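Local coordinates for protein aspartate aminotransferase (Thermotoga maritima, PDB 1O4S) that catalyses the reversible pyridoxal 5'-phosphate-dependent transfer of an amino group between L-aspartate and 2-oxoglutarate, giving oxaloacetate and L-glutamate, at residues E214-L219 with E324-L329; L219-E224 with T301-K306; G188-R193 with D223-I228. One frame throughout, in Å; residues are numbered along the deposited sequence. Where two conformers were deposited one is given.

Contact 1: residues E214-L219 with E324-L329; sequences EVYDSL and EGAFYL. With PLP (pyridoxal-5'-phosphate), chain M.
Tyr216 OH has two oxygen partners, the hydroxyl of Tyr328 at 2.6 Å and O3 of the cofactor pyridoxal-5'-phosphate (PLP) at 2.5 Å. Both are hydrogen bonds, and the second is very short. The three oxygens thus form a chain from residues 324-329 through the tyrosine to the pyridine ring. Two hydrogen bonds hold the phenol oxygen, which probably limits turning of the ring. The ring is also walled in. Ala326 CB lies over one face, 3.8 Å from the ring centroid, in a CH-pi contact. Tyr328 brings its edge toward the face of Tyr216, with the planes at 85°. Tyr216 in turn directs its own edge at the face of Phe327, where its CE1 is 3.7 Å from Phe327 CE2. The three rings make a buried aromatic cluster beside the cofactor.

This is the PLP site of the aminotransferase. The 214-219 loop follows strand 209-213 of the seven-stranded mixed sheet, and Tyr328 begins strand 328-332 of the smaller sheet. Val215 CG2 packs 3.6 Å from PLP C6. Tyr328 also packs on Arg365, which by similarity binds L-aspartate.

The backbone adds one direct bond. Ala326 N donates to Leu219 O over 2.9 Å, in the carbonyl plane, although the N-H...O angle is only 134°. Leu219 N donates to Tyr216 O within the loop. Asp217 OD1 forms a salt bridge with Arg94. Phe327 CG stands between its backbone N and carbonyl carbon (chi1 46°), which brings the CD2-CE2 side of the ring against both Leu219 CD1 and Tyr216 CE1.

Contact 2: residues L219-E224 with T301-K306; sequences LVYTDE and TFKERK
Tyr221 lies against helix 296-315 with two lysine chains alongside its ring. Lys303 and Lys306 both run past it in the opposite direction, from the helix toward the loop. Lys303 is extended and comes obliquely, its CB 3.6 Å from Tyr221 CD1. Lys306 CB stands over one face, toward the rim. The bends at chi2 (-84°) and chi3 turn the Lys306 chain back along the ring, bringing CE to 3.6 Å from Tyr221 CB. Leu219 O lies above the opposite face. Tyr221 OH is 3.4 Å from Phe302 CB and is hydrogen-bonded to Ala326 O. Leu219 CD2 meets Phe302 CD2 at 3.8 Å. Were Tyr221 replaced by alanine, Ala326 O would probably lose its hydroxyl partner and a gap would open beside the lysine chains.

The contact packs the loop after strand 209-213 of the seven-stranded sheet on the helix that precedes strand 328-332. No direct hydrogen bond joins them. One water bridges them, donating to Tyr221 O at 2.8 Å and accepting from Lys306 NZ. The lysines therefore serve mainly through their methylenes, while the ammonium of Lys306 meets the water and, in a long weak ion pair, Glu322.

Contact 3: residues G188-R193 with D223-I228; sequences GVVYRR and DEFTSI
Val190 packs on Phe225 and Thr226 on Arg193; these side chains bury most of the surface. Val190 points CG1 at the backbone of the 223-228 loop, 3.7 Å from Phe225 CA, and also approaches Glu224 O. Its CG2 lies at the edge of the Phe225 ring, 3.9 Å from Phe225 CD1. The two side chains cross at about a right angle. With chi1 at 179° the Phe225 ring extends away from its own N, past Val190, to Pro183 and to Tyr95 of helix 81-95.

Both loops lead into helices of the large PLP-binding domain. Residues 188-193 run from strand 175-180 to helix 193-206, with Arg192 as N-cap. Residues 223-228 belong to the connection between strand 209-213 and helix 228-231, with Ser227 as N-cap. The two strands are parallel neighbours in the seven-stranded sheet.

Thr226 faces Arg193, the third main partner. Its OG1 is 3.6 Å from Arg193 CB, and its CG2 touches Arg193 CB and CG. The arginine is extended from CG to NE, which carries its guanidinium past the threonine; NE forms a salt bridge with Glu197.

No direct hydrogen bond links the loops, and their polar links run through water. One water donates to both Tyr191 O and Glu224 O, the latter at a very short 2.5 Å, and is also hydrogen-bonded to Thr226 OG1 at 2.7 Å. A second donates to Tyr191 O. A third accepts from Arg193 NH1 at the guanidinium edge, 3.1 Å away, and is also hydrogen-bonded to Thr226 OG1.

All three contacts use the long connection between strand 209-213 and helix 228-231. Contact 1 is the deepest and the only one of the three to touch PLP; its chemistry is aromatic, with direct hydrogen bonds. Contact 2 shares Leu219 with it and is also buried, but its links are apolar and water-bridged. The two are coupled further where Phe327 CB packs on Phe302 CE1, 3.4 Å away. Contact 3 is partly exposed and joins the connection to the loop before helix 193-206 through apolar packing and water bridges. Ser227 OG returns to Glu214 OE1 of contact 1, and Gly188 O bonds Glu324 N, so contacts 1 and 3 meet at both segments.

Contact 1: residues E214-L219 with E324-L329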
loop_
_atom_site.group_PDB
_atom_site.type_symbol
_atom_site.label_atom_id
_atom_site.label_comp_id
_atom_site.label_asym_id
_atom_site.label_seq_id
_atom_site.Cartn_x
_atom_site.Cartn_y
_atom_site.Cartn_z
ATOM N N GLU B 214 1.716 1.523 -18.808
ATOM C CA GLU B 214 1.193 2.455 -19.790
ATOM C C GLU B 214 0.512 3.684 -19.165
ATOM O O GLU B 214 -0.441 4.227 -19.700
ATOM C CB GLU B 214 0.279 1.667 -20.760
ATOM C CG GLU B 214 1.100 0.806 -21.742
ATOM C CD GLU B 214 0.297 -0.008 -22.765
ATOM O OE1 GLU B 214 -0.765 0.458 -23.292
ATOM O OE2 GLU B 214 0.763 -1.142 -23.083
ATOM N N VAL B 215 1.021 4.132 -18.030
ATOM C CA VAL B 215 0.373 5.203 -17.275
ATOM C C VAL B 215 0.334 6.548 -18.005
ATOM O O VAL B 215 -0.486 7.410 -17.666
ATOM C CB VAL B 215 1.000 5.481 -15.901
ATOM C CG1 VAL B 215 0.577 4.466 -14.940
ATOM C CG2 VAL B 215 2.522 5.614 -15.975
ATOM N N TYR B 216 1.220 6.715 -18.999
ATOM C CA TYR B 216 1.323 7.964 -19.758
ATOM C C TYR B 216 0.629 7.849 -21.088
ATOM O O TYR B 216 0.783 8.712 -21.919
ATOM C CB TYR B 216 2.790 8.344 -19.965
ATOM C CG TYR B 216 3.511 8.719 -18.696
ATOM C CD1 TYR B 216 3.321 9.960 -18.118
ATOM C CD2 TYR B 216 4.408 7.860 -18.097
ATOM C CE1 TYR B 216 3.989 10.327 -16.985
ATOM C CE2 TYR B 216 5.086 8.222 -16.935
ATOM C CZ TYR B 216 4.859 9.456 -16.387
ATOM O OH TYR B 216 5.495 9.849 -15.247
ATOM N N ASP B 217 -0.166 6.805 -21.283
ATOM C CA ASP B 217 -0.749 6.540 -22.603
ATOM C C ASP B 217 -1.701 7.618 -23.168
ATOM O O ASP B 217 -1.954 7.638 -24.386
ATOM C CB ASP B 217 -1.429 5.165 -22.664
ATOM C CG ASP B 217 -2.740 5.088 -21.870
ATOM O OD1 ASP B 217 -3.524 4.138 -22.120
ATOM O OD2 ASP B 217 -3.053 5.855 -20.945
ATOM N N SER B 218 -2.243 8.468 -22.287
ATOM C CA SER B 218 -3.116 9.577 -22.665
ATOM C C SER B 218 -2.301 10.759 -23.075
ATOM O O SER B 218 -2.766 11.596 -23.825
ATOM C CB SER B 218 -3.961 10.034 -21.442
ATOM O OG SER B 218 -5.207 9.403 -21.530
ATOM N N LEU B 219 -1.122 10.884 -22.482
ATOM C CA LEU B 219 -0.268 12.030 -22.753
ATOM C C LEU B 219 0.630 11.716 -23.944
ATOM O O LEU B 219 1.839 11.532 -23.805
ATOM C CB LEU B 219 0.531 12.407 -21.506
ATOM C CG LEU B 219 -0.298 13.075 -20.412
ATOM C CD1 LEU B 219 0.279 12.899 -19.049
ATOM C CD2 LEU B 219 -0.415 14.548 -20.736
ATOM N N GLU B 324 7.548 11.700 -27.636
ATOM C CA GLU B 324 6.253 11.465 -28.266
ATOM C C GLU B 324 5.144 11.288 -27.243
ATOM O O GLU B 324 3.974 11.146 -27.599
ATOM C CB GLU B 324 6.349 10.248 -29.188
ATOM C CG GLU B 324 7.091 10.559 -30.503
ATOM C CD GLU B 324 7.002 9.447 -31.557
ATOM O OE1 GLU B 324 7.718 8.434 -31.451
ATOM O OE2 GLU B 324 6.235 9.598 -32.529
ATOM N N GLY B 325 5.521 11.279 -25.974
ATOM C CA GLY B 325 4.584 11.098 -24.882
ATOM C C GLY B 325 5.192 11.401 -23.520
ATOM O O GLY B 325 6.390 11.717 -23.439
ATOM N N ALA B 326 4.365 11.303 -22.467
ATOM C CA ALA B 326 4.707 11.693 -21.097
ATOM C C ALA B 326 5.048 13.190 -21.074
ATOM O O ALA B 326 4.589 13.918 -21.944
ATOM C CB ALA B 326 5.835 10.806 -20.510
ATOM N N PHE B 327 5.768 13.673 -20.062
ATOM C CA PHE B 327 6.069 15.095 -19.987
ATOM C C PHE B 327 7.494 15.360 -19.584
ATOM O O PHE B 327 7.799 16.342 -18.890
ATOM C CB PHE B 327 5.064 15.856 -19.125
ATOM C CG PHE B 327 4.734 15.210 -17.805
ATOM C CD1 PHE B 327 5.579 15.337 -16.709
ATOM C CD2 PHE B 327 3.545 14.509 -17.648
ATOM C CE1 PHE B 327 5.248 14.746 -15.489
ATOM C CE2 PHE B 327 3.220 13.934 -16.438
ATOM C CZ PHE B 327 4.068 14.049 -15.367
ATOM N N TYR B 328 8.367 14.492 -20.105
ATOM C CA TYR B 328 9.818 14.565 -19.924
ATOM C C TYR B 328 10.586 14.753 -21.244
ATOM O O TYR B 328 10.155 14.346 -22.348
ATOM C CB TYR B 328 10.330 13.308 -19.236
ATOM C CG TYR B 328 9.462 12.900 -18.097
ATOM C CD1 TYR B 328 9.472 13.627 -16.919
ATOM C CD2 TYR B 328 8.565 11.842 -18.223
ATOM C CE1 TYR B 328 8.650 13.292 -15.881
ATOM C CE2 TYR B 328 7.742 11.489 -17.184
ATOM C CZ TYR B 328 7.784 12.231 -16.001
ATOM O OH TYR B 328 7.003 11.900 -14.904
ATOM N N LEU B 329 11.731 15.401 -21.101
ATOM C CA LEU B 329 12.678 15.548 -22.168
ATOM C C LEU B 329 14.048 15.156 -21.583
ATOM O O LEU B 329 14.493 15.715 -20.572
ATOM C CB LEU B 329 12.644 16.983 -22.708
ATOM C CG LEU B 329 13.341 17.119 -24.059
ATOM C CD1 LEU B 329 12.635 18.113 -24.971
ATOM C CD2 LEU B 329 14.790 17.504 -23.869
HETATM N N1 PLP M . 5.396 4.419 -13.906
HETATM C C2 PLP M . 6.073 5.565 -14.276
HETATM C C2A PLP M . 7.213 5.365 -15.231
HETATM C C3 PLP M . 5.723 6.819 -13.751
HETATM O O3 PLP M . 6.330 7.825 -14.099
HETATM C C4 PLP M . 4.630 6.933 -12.878
HETATM C C4A PLP M . 4.227 8.317 -12.321
HETATM C C5 PLP M . 3.954 5.733 -12.547
HETATM C C6 PLP M . 4.357 4.503 -13.063
HETATM C C5A PLP M . 2.756 5.615 -11.629
HETATM O O4P PLP M . 2.618 6.304 -10.399
HETATM P P PLP M . 1.286 6.205 -9.515
HETATM O O1P PLP M . 1.187 7.598 -9.015
HETATM O O2P PLP M . 0.156 5.761 -10.347
HETATM O O3P PLP M . 1.749 5.252 -8.484
#

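Contact 2: residues L219-E224 with T301-K306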
loop_
_atom_site.group_PDB
_atom_site.type_symbol
_atom_site.label_atom_id
_atom_site.label_comp_id
_atom_site.label_asym_id
_atom_site.label_seq_id
_atom_site.Cartn_x
_atom_site.Cartn_y
_atom_site.Cartn_z
ATOM N N LEU B 219 -1.122 10.884 -22.482
ATOM C CA LEU B 219 -0.268 12.030 -22.753
ATOM C C LEU B 219 0.630 11.716 -23.944
ATOM O O LEU B 219 1.839 11.532 -23.805
ATOM C CB LEU B 219 0.531 12.407 -21.506
ATOM C CG LEU B 219 -0.298 13.075 -20.412
ATOM C CD1 LEU B 219 0.279 12.899 -19.049
ATOM C CD2 LEU B 219 -0.415 14.548 -20.736
ATOM N N VAL B 220 0.003 11.627 -25.113
ATOM C CA VAL B 220 0.700 11.326 -26.361
ATOM C C VAL B 220 0.500 12.484 -27.356
ATOM O O VAL B 220 -0.559 13.125 -27.380
ATOM C CB VAL B 220 0.255 9.966 -26.962
ATOM C CG1 VAL B 220 0.787 8.808 -26.096
ATOM C CG2 VAL B 220 -1.276 9.882 -27.122
ATOM N N TYR B 221 1.547 12.764 -28.127
ATOM C CA TYR B 221 1.621 13.932 -29.013
ATOM C C TYR B 221 1.720 13.481 -30.451
ATOM O O TYR B 221 2.140 14.223 -31.317
ATOM C CB TYR B 221 2.821 14.803 -28.642
ATOM C CG TYR B 221 2.877 14.988 -27.157
ATOM C CD1 TYR B 221 1.774 15.506 -26.476
ATOM C CD2 TYR B 221 4.000 14.617 -26.418
ATOM C CE1 TYR B 221 1.789 15.658 -25.093
ATOM C CE2 TYR B 221 4.022 14.770 -25.023
ATOM C CZ TYR B 221 2.902 15.282 -24.363
ATOM O OH TYR B 221 2.888 15.428 -22.986
ATOM N N THR B 222 1.243 12.273 -30.689
ATOM C CA THR B 222 1.487 11.586 -31.922
ATOM C C THR B 222 0.426 10.484 -32.083
ATOM O O THR B 222 -0.273 10.111 -31.112
ATOM C CB THR B 222 2.970 11.094 -31.856
ATOM O OG1 THR B 222 3.759 11.853 -32.772
ATOM C CG2 THR B 222 3.170 9.673 -32.262
ATOM N N ASP B 223 0.289 9.997 -33.313
ATOM C CA ASP B 223 -0.644 8.897 -33.634
ATOM C C ASP B 223 0.085 7.541 -33.751
ATOM O O ASP B 223 -0.525 6.548 -34.119
ATOM C CB ASP B 223 -1.433 9.204 -34.928
ATOM C CG ASP B 223 -0.532 9.315 -36.154
ATOM O OD1 ASP B 223 0.690 9.540 -35.953
ATOM O OD2 ASP B 223 -0.943 9.213 -37.354
ATOM N N GLU B 224 1.380 7.513 -33.432
ATOM C CA GLU B 224 2.198 6.279 -33.439
ATOM C C GLU B 224 2.166 5.469 -32.126
ATOM O O GLU B 224 2.775 4.400 -32.089
ATOM C CB GLU B 224 3.674 6.585 -33.819
ATOM C CG GLU B 224 4.089 6.152 -35.224
ATOM C CD GLU B 224 3.462 7.002 -36.293
ATOM O OE1 GLU B 224 4.170 7.358 -37.252
ATOM O OE2 GLU B 224 2.264 7.318 -36.170
ATOM N N THR B 301 -2.511 21.141 -23.674
ATOM C CA THR B 301 -1.604 22.025 -22.964
ATOM C C THR B 301 -0.177 21.427 -22.904
ATOM O O THR B 301 0.793 22.123 -23.156
ATOM C CB THR B 301 -2.110 22.283 -21.539
ATOM O OG1 THR B 301 -3.402 22.930 -21.565
ATOM C CG2 THR B 301 -1.145 23.218 -20.840
ATOM N N PHE B 302 -0.061 20.140 -22.571
ATOM C CA PHE B 302 1.228 19.465 -22.550
ATOM C C PHE B 302 1.858 19.330 -23.946
ATOM O O PHE B 302 3.070 19.470 -24.094
ATOM C CB PHE B 302 1.134 18.088 -21.878
ATOM C CG PHE B 302 1.321 18.129 -20.385
ATOM C CD1 PHE B 302 2.580 18.228 -19.836
ATOM C CD2 PHE B 302 0.240 18.094 -19.533
ATOM C CE1 PHE B 302 2.753 18.275 -18.455
ATOM C CE2 PHE B 302 0.413 18.117 -18.156
ATOM C CZ PHE B 302 1.678 18.214 -17.624
ATOM N N LYS B 303 1.035 19.088 -24.959
ATOM C CA LYS B 303 1.523 19.004 -26.352
ATOM C C LYS B 303 2.198 20.306 -26.767
ATOM O O LYS B 303 3.260 20.290 -27.349
ATOM C CB LYS B 303 0.375 18.685 -27.316
ATOM C CG LYS B 303 0.770 18.459 -28.788
ATOM C CD LYS B 303 -0.416 17.875 -29.569
ATOM C CE LYS B 303 -0.034 17.545 -30.997
ATOM N NZ LYS B 303 -1.200 17.289 -31.916
ATOM N N GLU B 304 1.578 21.432 -26.444
ATOM C CA GLU B 304 2.123 22.700 -26.845
ATOM C C GLU B 304 3.341 23.129 -26.019
ATOM O O GLU B 304 4.218 23.832 -26.542
ATOM C CB GLU B 304 1.020 23.758 -26.940
ATOM C CG GLU B 304 0.776 24.643 -25.753
ATOM C CD GLU B 304 -0.178 25.772 -26.115
ATOM O OE1 GLU B 304 -0.915 25.599 -27.145
ATOM O OE2 GLU B 304 -0.197 26.815 -25.383
ATOM N N ARG B 305 3.428 22.679 -24.771
ATOM C CA ARG B 305 4.647 22.843 -23.978
ATOM C C ARG B 305 5.794 21.993 -24.553
ATOM O O ARG B 305 6.944 22.427 -24.594
ATOM C CB ARG B 305 4.416 22.413 -22.516
ATOM C CG ARG B 305 3.469 23.316 -21.703
ATOM C CD ARG B 305 2.976 22.659 -20.504
ATOM N NE ARG B 305 2.196 23.524 -19.619
ATOM C CZ ARG B 305 1.765 23.131 -18.436
ATOM N NH1 ARG B 305 2.032 21.897 -18.021
ATOM N NH2 ARG B 305 1.079 23.960 -17.654
ATOM N N LYS B 306 5.455 20.780 -24.975
ATOM C CA LYS B 306 6.389 19.854 -25.586
ATOM C C LYS B 306 6.933 20.508 -26.841
ATOM O O LYS B 306 8.133 20.615 -26.996
ATOM C CB LYS B 306 5.689 18.519 -25.895
ATOM C CG LYS B 306 6.592 17.407 -26.509
ATOM C CD LYS B 306 6.766 17.496 -28.041
ATOM C CE LYS B 306 5.470 17.204 -28.809
ATOM N NZ LYS B 306 5.664 17.171 -30.325
HETATM O O HOH W 1 3.090 16.840 -31.715
#

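Contact 3: residues G188-R193 with D223-I228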
loop_
_atom_site.group_PDB
_atom_site.type_symbol
_atom_site.label_atom_id
_atom_site.label_comp_id
_atom_site.label_asym_id
_atom_site.label_seq_id
_atom_site.Cartn_x
_atom_site.Cartn_y
_atom_site.Cartn_z
ATOM N N GLY B 188 10.454 9.975 -22.805
ATOM C CA GLY B 188 9.289 10.318 -23.569
ATOM C C GLY B 188 9.093 9.566 -24.851
ATOM O O GLY B 188 8.229 9.938 -25.608
ATOM N N VAL B 189 9.881 8.533 -25.131
ATOM C CA VAL B 189 9.683 7.787 -26.362
ATOM C C VAL B 189 8.538 6.800 -26.212
ATOM O O VAL B 189 8.121 6.443 -25.109
ATOM C CB VAL B 189 10.942 7.039 -26.874
ATOM C CG1 VAL B 189 12.108 8.013 -27.034
ATOM C CG2 VAL B 189 11.295 5.823 -25.967
ATOM N N VAL B 190 8.058 6.370 -27.373
ATOM C CA VAL B 190 6.971 5.442 -27.515
ATOM C C VAL B 190 7.547 4.294 -28.346
ATOM O O VAL B 190 8.133 4.505 -29.397
ATOM C CB VAL B 190 5.831 6.168 -28.230
ATOM C CG1 VAL B 190 5.044 5.256 -29.126
ATOM C CG2 VAL B 190 4.929 6.903 -27.260
ATOM N N TYR B 191 7.383 3.072 -27.869
ATOM C CA TYR B 191 7.948 1.908 -28.523
ATOM C C TYR B 191 7.190 1.538 -29.797
ATOM O O TYR B 191 5.967 1.614 -29.848
ATOM C CB TYR B 191 7.972 0.723 -27.555
ATOM C CG TYR B 191 9.013 0.797 -26.445
ATOM C CD1 TYR B 191 9.957 1.830 -26.382
ATOM C CD2 TYR B 191 9.076 -0.204 -25.468
ATOM C CE1 TYR B 191 10.931 1.873 -25.344
ATOM C CE2 TYR B 191 10.057 -0.173 -24.442
ATOM C CZ TYR B 191 10.969 0.866 -24.395
ATOM O OH TYR B 191 11.931 0.901 -23.424
ATOM N N ARG B 192 7.959 1.092 -30.799
ATOM C CA ARG B 192 7.492 0.838 -32.142
ATOM C C ARG B 192 6.618 -0.400 -32.121
ATOM O O ARG B 192 6.836 -1.312 -31.330
ATOM C CB ARG B 192 8.695 0.602 -33.090
ATOM C CG ARG B 192 9.667 1.805 -33.286
ATOM C CD ARG B 192 9.188 2.908 -34.308
ATOM N NE ARG B 192 9.674 2.706 -35.689
ATOM C CZ ARG B 192 9.374 3.491 -36.744
ATOM N NH1 ARG B 192 8.571 4.551 -36.620
ATOM N NH2 ARG B 192 9.880 3.209 -37.940
ATOM N N ARG B 193 5.634 -0.424 -33.007
ATOM C CA ARG B 193 4.694 -1.522 -33.102
ATOM C C ARG B 193 5.404 -2.849 -33.421
ATOM O O ARG B 193 5.083 -3.884 -32.860
ATOM C CB ARG B 193 3.651 -1.192 -34.179
ATOM C CG ARG B 193 2.627 -2.291 -34.395
ATOM C CD ARG B 193 1.536 -1.968 -35.400
ATOM N NE ARG B 193 0.528 -3.036 -35.382
ATOM C CZ ARG B 193 -0.659 -2.992 -34.753
ATOM N NH1 ARG B 193 -1.064 -1.899 -34.087
ATOM N NH2 ARG B 193 -1.460 -4.064 -34.812
ATOM N N ASP B 223 0.289 9.997 -33.313
ATOM C CA ASP B 223 -0.644 8.897 -33.634
ATOM C C ASP B 223 0.085 7.541 -33.751
ATOM O O ASP B 223 -0.525 6.548 -34.119
ATOM C CB ASP B 223 -1.433 9.204 -34.928
ATOM C CG ASP B 223 -0.532 9.315 -36.154
ATOM O OD1 ASP B 223 0.690 9.540 -35.953
ATOM O OD2 ASP B 223 -0.943 9.213 -37.354
ATOM N N GLU B 224 1.380 7.513 -33.432
ATOM C CA GLU B 224 2.198 6.279 -33.439
ATOM C C GLU B 224 2.166 5.469 -32.126
ATOM O O GLU B 224 2.775 4.400 -32.089
ATOM C CB GLU B 224 3.674 6.585 -33.819
ATOM C CG GLU B 224 4.089 6.152 -35.224
ATOM C CD GLU B 224 3.462 7.002 -36.293
ATOM O OE1 GLU B 224 4.170 7.358 -37.252
ATOM O OE2 GLU B 224 2.264 7.318 -36.170
ATOM N N PHE B 225 1.496 5.939 -31.061
ATOM C CA PHE B 225 1.422 5.135 -29.833
ATOM C C PHE B 225 0.763 3.797 -30.094
ATOM O O PHE B 225 -0.340 3.731 -30.611
ATOM C CB PHE B 225 0.697 5.822 -28.651
ATOM C CG PHE B 225 0.622 4.938 -27.421
ATOM C CD1 PHE B 225 1.780 4.607 -26.735
ATOM C CD2 PHE B 225 -0.583 4.399 -26.998
ATOM C CE1 PHE B 225 1.756 3.762 -25.654
ATOM C CE2 PHE B 225 -0.633 3.551 -25.898
ATOM C CZ PHE B 225 0.542 3.228 -25.223
ATOM N N THR B 226 1.475 2.741 -29.708
ATOM C CA THR B 226 0.990 1.371 -29.729
ATOM C C THR B 226 1.016 0.830 -28.299
ATOM O O THR B 226 2.059 0.867 -27.633
ATOM C CB THR B 226 1.912 0.509 -30.599
ATOM O OG1 THR B 226 2.026 1.069 -31.923
ATOM C CG2 THR B 226 1.317 -0.857 -30.804
ATOM N N SER B 227 -0.124 0.318 -27.854
ATOM C CA SER B 227 -0.249 -0.337 -26.558
ATOM C C SER B 227 0.083 -1.796 -26.756
ATOM O O SER B 227 -0.130 -2.330 -27.844
ATOM C CB SER B 227 -1.685 -0.220 -26.057
ATOM O OG SER B 227 -1.917 -1.024 -24.939
ATOM N N ILE B 228 0.581 -2.449 -25.714
ATOM C CA ILE B 228 0.714 -3.898 -25.758
ATOM C C ILE B 228 -0.649 -4.541 -26.055
ATOM O O ILE B 228 -0.714 -5.623 -26.631
ATOM C CB ILE B 228 1.323 -4.477 -24.448
ATOM C CG1 ILE B 228 1.967 -5.866 -24.711
ATOM C CG2 ILE B 228 0.261 -4.567 -23.323
ATOM C CD1 ILE B 228 3.143 -5.843 -25.699
HETATM O O HOH W 2 4.168 2.055 -27.815
HETATM O O HOH W 3 4.362 2.467 -31.759
HETATM O O HOH W 4 -0.514 1.141 -33.652
#